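PDB 4PTA: replication initiator protein from Staphylococcus aureus subsp. aureus, which probably initiates plasmid replication by binding and assembling at the replication origin of staphylococcal multiresistance plasmids. Local coordinates for residues K30-D35 against E90-L95; Y66-L71 against K80-I85; L75-G78 against K84-K87. All coordinates share one frame; numbering follows the deposited sequence.

Contact 1 (K30-D35 against E90-L95)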
loop_
_atom_site.group_PDB
_atom_site.type_symbol
_atom_site.label_atom_id
_atom_site.label_comp_id
_atom_site.label_asym_id
_atom_site.label_seq_id
_atom_site.Cartn_x
_atom_site.Cartn_y
_atom_site.Cartn_z
ATOM N N LYS A 30 17.090 -12.824 9.322
ATOM C CA LYS A 30 17.231 -13.874 8.316
ATOM C C LYS A 30 17.162 -15.251 8.958
ATOM O O LYS A 30 16.559 -16.176 8.417
ATOM C CB LYS A 30 18.549 -13.716 7.552
ATOM C CG LYS A 30 18.416 -12.978 6.232
ATOM C CD LYS A 30 19.601 -12.063 5.985
ATOM C CE LYS A 30 20.919 -12.796 6.155
ATOM N NZ LYS A 30 22.080 -11.871 6.032
ATOM N N ASP A 31 17.775 -15.367 10.130
ATOM C CA ASP A 31 17.816 -16.614 10.879
ATOM C C ASP A 31 16.421 -17.192 11.116
ATOM O O ASP A 31 16.235 -18.406 11.077
ATOM C CB ASP A 31 18.518 -16.379 12.219
ATOM C CG ASP A 31 19.010 -17.661 12.853
ATOM O OD1 ASP A 31 18.180 -18.404 13.422
ATOM O OD2 ASP A 31 20.229 -17.924 12.787
ATOM N N LEU A 32 15.450 -16.318 11.364
ATOM C CA LEU A 32 14.081 -16.726 11.693
ATOM C C LEU A 32 13.502 -17.755 10.729
ATOM O O LEU A 32 13.735 -17.698 9.520
ATOM C CB LEU A 32 13.148 -15.512 11.728
ATOM C CG LEU A 32 13.306 -14.483 12.848
ATOM C CD1 LEU A 32 12.492 -13.245 12.524
ATOM C CD2 LEU A 32 12.894 -15.066 14.195
ATOM N N SER A 33 12.730 -18.690 11.273
ATOM C CA SER A 33 11.995 -19.639 10.450
ATOM C C SER A 33 10.901 -18.906 9.687
ATOM O O SER A 33 10.304 -17.957 10.197
ATOM C CB SER A 33 11.363 -20.725 11.319
ATOM O OG SER A 33 10.247 -20.217 12.030
ATOM N N ASN A 34 10.636 -19.354 8.467
ATOM C CA ASN A 34 9.569 -18.776 7.661
ATOM C C ASN A 34 8.230 -18.747 8.403
ATOM O O ASN A 34 7.417 -17.848 8.195
ATOM C CB ASN A 34 9.439 -19.525 6.334
ATOM C CG ASN A 34 10.644 -19.327 5.433
ATOM O OD1 ASN A 34 11.335 -18.310 5.517
ATOM N ND2 ASN A 34 10.894 -20.295 4.560
ATOM N N ASP A 35 8.006 -19.719 9.279
ATOM C CA ASP A 35 6.771 -19.755 10.054
ATOM C C ASP A 35 6.643 -18.510 10.933
ATOM O O ASP A 35 5.551 -17.986 11.122
ATOM C CB ASP A 35 6.697 -21.015 10.924
ATOM C CG ASP A 35 6.800 -22.299 10.116
ATOM O OD1 ASP A 35 6.062 -22.446 9.118
ATOM O OD2 ASP A 35 7.625 -23.163 10.484
ATOM N N GLU A 90 10.435 -13.190 20.125
ATOM C CA GLU A 90 10.912 -12.516 21.334
ATOM C C GLU A 90 12.436 -12.457 21.389
ATOM O O GLU A 90 13.016 -11.447 21.781
ATOM C CB GLU A 90 10.361 -13.199 22.588
ATOM C CG GLU A 90 8.853 -13.081 22.736
ATOM C CD GLU A 90 8.319 -13.825 23.945
ATOM O OE1 GLU A 90 7.626 -13.194 24.770
ATOM O OE2 GLU A 90 8.582 -15.040 24.064
ATOM N N ASN A 91 13.075 -13.548 20.986
ATOM C CA ASN A 91 14.526 -13.635 20.958
ATOM C C ASN A 91 15.155 -12.532 20.108
ATOM O O ASN A 91 16.309 -12.158 20.318
ATOM C CB ASN A 91 14.957 -15.019 20.456
ATOM C CG ASN A 91 16.458 -15.237 20.542
ATOM O OD1 ASN A 91 17.003 -15.471 21.620
ATOM N ND2 ASN A 91 17.132 -15.176 19.400
ATOM N N VAL A 92 14.389 -12.009 19.154
ATOM C CA VAL A 92 14.876 -10.951 18.268
ATOM C C VAL A 92 14.174 -9.615 18.512
ATOM O O VAL A 92 14.263 -8.700 17.692
ATOM C CB VAL A 92 14.743 -11.344 16.781
ATOM C CG1 VAL A 92 15.838 -12.316 16.389
ATOM C CG2 VAL A 92 13.366 -11.934 16.502
ATOM N N ASP A 93 13.479 -9.512 19.641
ATOM C CA ASP A 93 12.794 -8.279 20.030
ATOM C C ASP A 93 11.721 -7.849 19.031
ATOM O O ASP A 93 11.498 -6.658 18.819
ATOM C CB ASP A 93 13.801 -7.143 20.239
ATOM C CG ASP A 93 14.720 -7.388 21.422
ATOM O OD1 ASP A 93 14.241 -7.908 22.453
ATOM O OD2 ASP A 93 15.920 -7.062 21.318
ATOM N N LEU A 94 11.061 -8.827 18.422
ATOM C CA LEU A 94 9.986 -8.559 17.475
ATOM C C LEU A 94 8.641 -8.719 18.170
ATOM O O LEU A 94 7.601 -8.373 17.620
ATOM C CB LEU A 94 10.083 -9.512 16.287
ATOM C CG LEU A 94 10.356 -8.926 14.903
ATOM C CD1 LEU A 94 11.221 -7.678 14.967
ATOM C CD2 LEU A 94 10.988 -9.987 14.008
ATOM N N LEU A 95 8.678 -9.244 19.392
ATOM C CA LEU A 95 7.466 -9.474 20.172
ATOM C C LEU A 95 7.762 -9.321 21.662
ATOM O O LEU A 95 8.845 -9.677 22.127
ATOM C CB LEU A 95 6.907 -10.872 19.874
ATOM C CG LEU A 95 5.489 -11.256 20.315
ATOM C CD1 LEU A 95 5.103 -12.598 19.718
ATOM C CD2 LEU A 95 5.352 -11.305 21.823
#

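Contact 2 (Y66-L71 against K80-I85)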
loop_
_atom_site.group_PDB
_atom_site.type_symbol
_atom_site.label_atom_id
_atom_site.label_comp_id
_atom_site.label_asym_id
_atom_site.label_seq_id
_atom_site.Cartn_x
_atom_site.Cartn_y
_atom_site.Cartn_z
ATOM N N TYR A 66 -4.631 -12.587 22.961
ATOM C CA TYR A 66 -4.911 -13.829 22.252
ATOM C C TYR A 66 -4.511 -15.056 23.070
ATOM O O TYR A 66 -3.415 -15.109 23.631
ATOM C CB TYR A 66 -4.193 -13.838 20.899
ATOM C CG TYR A 66 -4.762 -12.863 19.888
ATOM C CD1 TYR A 66 -3.939 -12.227 18.968
ATOM C CD2 TYR A 66 -6.123 -12.590 19.846
ATOM C CE1 TYR A 66 -4.456 -11.341 18.037
ATOM C CE2 TYR A 66 -6.648 -11.704 18.922
ATOM C CZ TYR A 66 -5.811 -11.084 18.021
ATOM O OH TYR A 66 -6.330 -10.202 17.101
ATOM N N THR A 67 -5.406 -16.037 23.136
ATOM C CA THR A 67 -5.128 -17.281 23.843
ATOM C C THR A 67 -4.258 -18.188 22.983
ATOM O O THR A 67 -3.895 -17.834 21.861
ATOM C CB THR A 67 -6.421 -18.043 24.181
ATOM O OG1 THR A 67 -6.898 -18.722 23.013
ATOM C CG2 THR A 67 -7.494 -17.087 24.693
ATOM N N VAL A 68 -3.928 -19.362 23.506
ATOM C CA VAL A 68 -3.143 -20.326 22.748
ATOM C C VAL A 68 -3.952 -20.823 21.555
ATOM O O VAL A 68 -3.391 -21.186 20.521
ATOM C CB VAL A 68 -2.730 -21.530 23.611
ATOM C CG1 VAL A 68 -1.547 -22.253 22.979
ATOM C CG2 VAL A 68 -2.388 -21.077 25.025
ATOM N N ALA A 69 -5.274 -20.830 21.706
ATOM C CA ALA A 69 -6.171 -21.315 20.660
ATOM C C ALA A 69 -6.414 -20.258 19.585
ATOM O O ALA A 69 -6.504 -20.581 18.400
ATOM C CB ALA A 69 -7.493 -21.784 21.260
ATOM N N ASP A 70 -6.532 -19.001 20.006
ATOM C CA ASP A 70 -6.683 -17.888 19.072
ATOM C C ASP A 70 -5.553 -17.894 18.055
ATOM O O ASP A 70 -5.784 -17.995 16.853
ATOM C CB ASP A 70 -6.685 -16.551 19.814
ATOM C CG ASP A 70 -7.930 -16.348 20.648
ATOM O OD1 ASP A 70 -8.998 -16.872 20.265
ATOM O OD2 ASP A 70 -7.842 -15.659 21.686
ATOM N N LEU A 71 -4.328 -17.778 18.548
ATOM C CA LEU A 71 -3.168 -17.807 17.679
ATOM C C LEU A 71 -3.165 -19.095 16.869
ATOM O O LEU A 71 -2.716 -19.122 15.724
ATOM C CB LEU A 71 -1.885 -17.681 18.501
ATOM C CG LEU A 71 -1.712 -16.354 19.245
ATOM C CD1 LEU A 71 -0.457 -16.375 20.093
ATOM C CD2 LEU A 71 -1.679 -15.191 18.264
ATOM N N LYS A 80 2.437 -26.446 19.540
ATOM C CA LYS A 80 3.857 -26.770 19.489
ATOM C C LYS A 80 4.587 -25.735 18.644
ATOM O O LYS A 80 5.639 -25.226 19.030
ATOM C CB LYS A 80 4.065 -28.165 18.895
ATOM C CG LYS A 80 4.566 -29.211 19.884
ATOM C CD LYS A 80 6.074 -29.132 20.077
ATOM C CE LYS A 80 6.588 -30.321 20.877
ATOM N NZ LYS A 80 8.077 -30.357 20.949
ATOM N N LYS A 81 4.010 -25.423 17.489
ATOM C CA LYS A 81 4.618 -24.491 16.550
ATOM C C LYS A 81 4.572 -23.047 17.046
ATOM O O LYS A 81 5.564 -22.328 16.946
ATOM C CB LYS A 81 3.955 -24.607 15.174
ATOM C CG LYS A 81 4.726 -23.930 14.056
ATOM C CD LYS A 81 4.227 -24.381 12.697
ATOM C CE LYS A 81 4.426 -25.877 12.510
ATOM N NZ LYS A 81 3.932 -26.348 11.184
ATOM N N ILE A 82 3.430 -22.622 17.581
ATOM C CA ILE A 82 3.299 -21.244 18.046
ATOM C C ILE A 82 4.266 -20.956 19.189
ATOM O O ILE A 82 4.789 -19.848 19.305
ATOM C CB ILE A 82 1.856 -20.884 18.469
ATOM C CG1 ILE A 82 1.832 -20.351 19.906
ATOM C CG2 ILE A 82 0.932 -22.070 18.311
ATOM C CD1 ILE A 82 0.460 -19.918 20.371
ATOM N N THR A 83 4.499 -21.960 20.028
ATOM C CA THR A 83 5.494 -21.857 21.086
ATOM C C THR A 83 6.847 -21.497 20.483
ATOM O O THR A 83 7.506 -20.550 20.922
ATOM C CB THR A 83 5.594 -23.171 21.884
ATOM O OG1 THR A 83 4.595 -23.181 22.912
ATOM C CG2 THR A 83 6.966 -23.314 22.524
ATOM N N LYS A 84 7.249 -22.249 19.464
ATOM C CA LYS A 84 8.475 -21.956 18.736
ATOM C C LYS A 84 8.429 -20.557 18.118
ATOM O O LYS A 84 9.446 -19.862 18.059
ATOM C CB LYS A 84 8.708 -23.006 17.646
ATOM C CG LYS A 84 9.822 -22.656 16.673
ATOM C CD LYS A 84 9.767 -23.531 15.433
ATOM C CE LYS A 84 10.640 -22.965 14.320
ATOM N NZ LYS A 84 10.425 -23.669 13.018
ATOM N N ILE A 85 7.245 -20.153 17.662
ATOM C CA ILE A 85 7.068 -18.862 17.000
ATOM C C ILE A 85 7.292 -17.694 17.950
ATOM O O ILE A 85 8.093 -16.804 17.669
ATOM C CB ILE A 85 5.667 -18.731 16.373
ATOM C CG1 ILE A 85 5.539 -19.646 15.157
ATOM C CG2 ILE A 85 5.392 -17.286 15.981
ATOM C CD1 ILE A 85 4.143 -19.706 14.592
#

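Contact 3 (L75-G78 against K84-K87)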
loop_
_atom_site.group_PDB
_atom_site.type_symbol
_atom_site.label_atom_id
_atom_site.label_comp_id
_atom_site.label_asym_id
_atom_site.label_seq_id
_atom_site.Cartn_x
_atom_site.Cartn_y
_atom_site.Cartn_z
ATOM N N LEU A 75 -2.995 -18.334 13.067
ATOM C CA LEU A 75 -1.797 -18.682 12.312
ATOM C C LEU A 75 -1.938 -20.060 11.677
ATOM O O LEU A 75 -1.043 -20.523 10.965
ATOM C CB LEU A 75 -0.555 -18.626 13.207
ATOM C CG LEU A 75 -0.405 -17.360 14.055
ATOM C CD1 LEU A 75 0.891 -17.394 14.849
ATOM C CD2 LEU A 75 -0.469 -16.117 13.188
ATOM N N ASN A 76 -3.074 -20.703 11.936
ATOM C CA ASN A 76 -3.330 -22.060 11.467
ATOM C C ASN A 76 -2.159 -22.998 11.728
ATOM O O ASN A 76 -1.509 -23.473 10.798
ATOM C CB ASN A 76 -3.678 -22.070 9.981
ATOM C CG ASN A 76 -4.333 -23.367 9.552
ATOM O OD1 ASN A 76 -5.281 -23.832 10.184
ATOM N ND2 ASN A 76 -3.817 -23.970 8.488
ATOM N N CYS A 77 -1.890 -23.255 13.002
ATOM C CA CYS A 77 -0.834 -24.181 13.380
ATOM C C CYS A 77 -1.046 -24.651 14.812
ATOM O O CYS A 77 -1.854 -24.082 15.544
ATOM C CB CYS A 77 0.540 -23.531 13.216
ATOM S SG CYS A 77 0.774 -22.042 14.201
ATOM N N GLY A 78 -0.324 -25.696 15.204
ATOM C CA GLY A 78 -0.475 -26.270 16.528
ATOM C C GLY A 78 0.271 -25.503 17.601
ATOM O O GLY A 78 1.195 -24.746 17.302
ATOM N N LYS A 84 7.249 -22.249 19.464
ATOM C CA LYS A 84 8.475 -21.956 18.736
ATOM C C LYS A 84 8.429 -20.557 18.118
ATOM O O LYS A 84 9.446 -19.862 18.059
ATOM C CB LYS A 84 8.708 -23.006 17.646
ATOM C CG LYS A 84 9.822 -22.656 16.673
ATOM C CD LYS A 84 9.767 -23.531 15.433
ATOM C CE LYS A 84 10.640 -22.965 14.320
ATOM N NZ LYS A 84 10.425 -23.669 13.018
ATOM N N ILE A 85 7.245 -20.153 17.662
ATOM C CA ILE A 85 7.068 -18.862 17.000
ATOM C C ILE A 85 7.292 -17.694 17.950
ATOM O O ILE A 85 8.093 -16.804 17.669
ATOM C CB ILE A 85 5.667 -18.731 16.373
ATOM C CG1 ILE A 85 5.539 -19.646 15.157
ATOM C CG2 ILE A 85 5.392 -17.286 15.981
ATOM C CD1 ILE A 85 4.143 -19.706 14.592
ATOM N N LYS A 86 6.572 -17.695 19.066
ATOM C CA LYS A 86 6.723 -16.651 20.069
ATOM C C LYS A 86 8.169 -16.553 20.527
ATOM O O LYS A 86 8.766 -15.478 20.497
ATOM C CB LYS A 86 5.841 -16.932 21.278
ATOM C CG LYS A 86 4.360 -16.976 20.982
ATOM C CD LYS A 86 3.581 -17.078 22.278
ATOM C CE LYS A 86 2.092 -17.143 22.028
ATOM N NZ LYS A 86 1.314 -17.163 23.301
ATOM N N LYS A 87 8.727 -17.682 20.953
ATOM C CA LYS A 87 10.092 -17.712 21.458
ATOM C C LYS A 87 11.066 -17.153 20.434
ATOM O O LYS A 87 12.038 -16.483 20.788
ATOM C CB LYS A 87 10.495 -19.135 21.852
ATOM C CG LYS A 87 9.804 -19.640 23.108
ATOM C CD LYS A 87 10.224 -21.056 23.459
ATOM C CE LYS A 87 9.437 -21.568 24.656
ATOM N NZ LYS A 87 9.704 -23.002 24.941
#

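Contact 1 (K30-D35 against E90-L95)
Where the N-terminal entry to helix 34-44 faces the C-terminal end of helix 79-91 in a probable winged-helix domain, Leu32 reaches across to Val92 and Leu94. Each of its two methyls has a partner of its own. Leu32 CD2 meets Val92 CG2 at 3.9 Å, the two side chains approaching tip to tip, while Leu32 CD1 lies 3.9 Å from Leu94 CD2, with the two leucines crossing at a slant. The fork of Leu32 is aimed at this pair by a CG set anti to its carbonyl carbon (chi1 -69°). Val92 answers with the methyl that sits between its own backbone N and carbonyl carbon. No hydrogen bond joins the segments, and only about 95 Å² is buried between them.

The backbones on both sides are shaped by helix ends. Ser33 is the N-cap of helix 34-44; its OG caps Ala36 N weakly and also hydrogen-bonds Glu88. Across the way, Asp93 N returns 2.9 Å to Glu90 O, and Leu94 N bonds Leu89 O. With Asp93 at positive phi, this Schellman motif ends the helix and turns the chain between Val92 and Leu94, which both point at Leu32. Tyr29 packs on Val92 and Leu94, and Tyr40 on Leu94. The arrangement is a small apolar seam beside a Schellman-terminated helix, just before the first wing strand of what appears to be a winged-helix fold.

Contact 2 (Y66-L71 against K80-I85)
Ile82 drives its CD1 methyl against Leu71 and Val68, and that single methyl makes the close contacts between the two segments. The tight part is on Leu71: Ile82 CD1 is 3.7 Å from Leu71 CD1 and likewise 3.7 Å from Leu71 CB, so the methyl touches the leucine at its root and at one tip. The two side chains cross at roughly a right angle. Leu71 and Ile82 are both buried, and the other branch of Ile82, CG2, packs on Cys77.

Toward solvent the packing thins. Val68 is exposed and offers one branch, CG1, at 4.0 Å from Ile82 CD1; the branch stands anti to the backbone N (chi1 -160°), and here too the side chains cross nearly square.

Val68 and Leu71 are presented by a helix whose start is firmly tied. Thr67 and Asp70 form a capping box: Asp70 N donates to Thr67 OG1 over 3.0 Å, and Thr67 N returns a nearly straight bond (174°) of 2.9 Å to Asp70 OD2, reaching that oxygen on its anti side and 34° out of the carboxylate plane. Thr67 OG1 also takes Ala69 N, at a more bent angle, so two amides share one hydroxyl oxygen. Just before the cap, the ring of Tyr66 meets Trp55 edge-to-face. Helix 68-74 held against helix 79-91 through a short connecting turn is the layout of a helix-turn-helix, consistent with the helix-turn-helix family to which this N-terminal part belongs.

Contact 3 (L75-G78 against K84-K87)
Leu75 and Cys77 both lean on the CD1 methyl of Ile85, from two points of the turn that follows helix 68-74. Leu75 CD1 comes up to Ile85 CD1 tip to tip at 4.0 Å, and Cys77 SG sits 4.1 Å from the same methyl. Ile85 can serve both because its longer branch is stretched out from the helix: CG1 lies anti to the carbonyl carbon, and CD1 then continues in an extended line (chi2 173°). Leu75 is built the same way, with CG beside its backbone N and CD1 extended, so two straight arms point at one another.

This turn is the link between the two helices of the probable helix-turn-helix. It opens with a Schellman motif, in which Asn76 at positive phi lets Cys77 N bond Glu72 O and Asn76 N bond Val73 O, and it closes at Gly78, the N-cap of helix 79-91. The reversal brings Cys77 round to face Ile85, and a chi1 of 59° places SG between its backbone N and carbonyl carbon. Ala39 of helix 34-44 touches both Leu75 and Ile85, while Ile42 adds to the packing on Leu75. One residue along from Ile85, Lys86 hydrogen-bonds through NZ to Gln97 OE1 on strand 95-97.

In the fold
All three contacts draw on helix 79-91, which would be the recognition helix if the domain binds DNA as other winged helices do. Contacts 2 and 3 are neighbours, with centres about 5 Å apart, and Ile82 CG2 of the former lies 4.1 Å from Cys77 SG of the latter. Contact 1 sits at the far end of the helix, its centre about 14 Å from that of contact 2 and 11 Å from that of contact 3. One link to it is Ile85, whose CD1 is 4.1 Å from Asp35 O; Lys84 NZ, 3.5 Å from Ser33 CB, is another. Near that junction helix 34-44 also meets a second subunit, where Asn34 packs on Ile38 of the other copy.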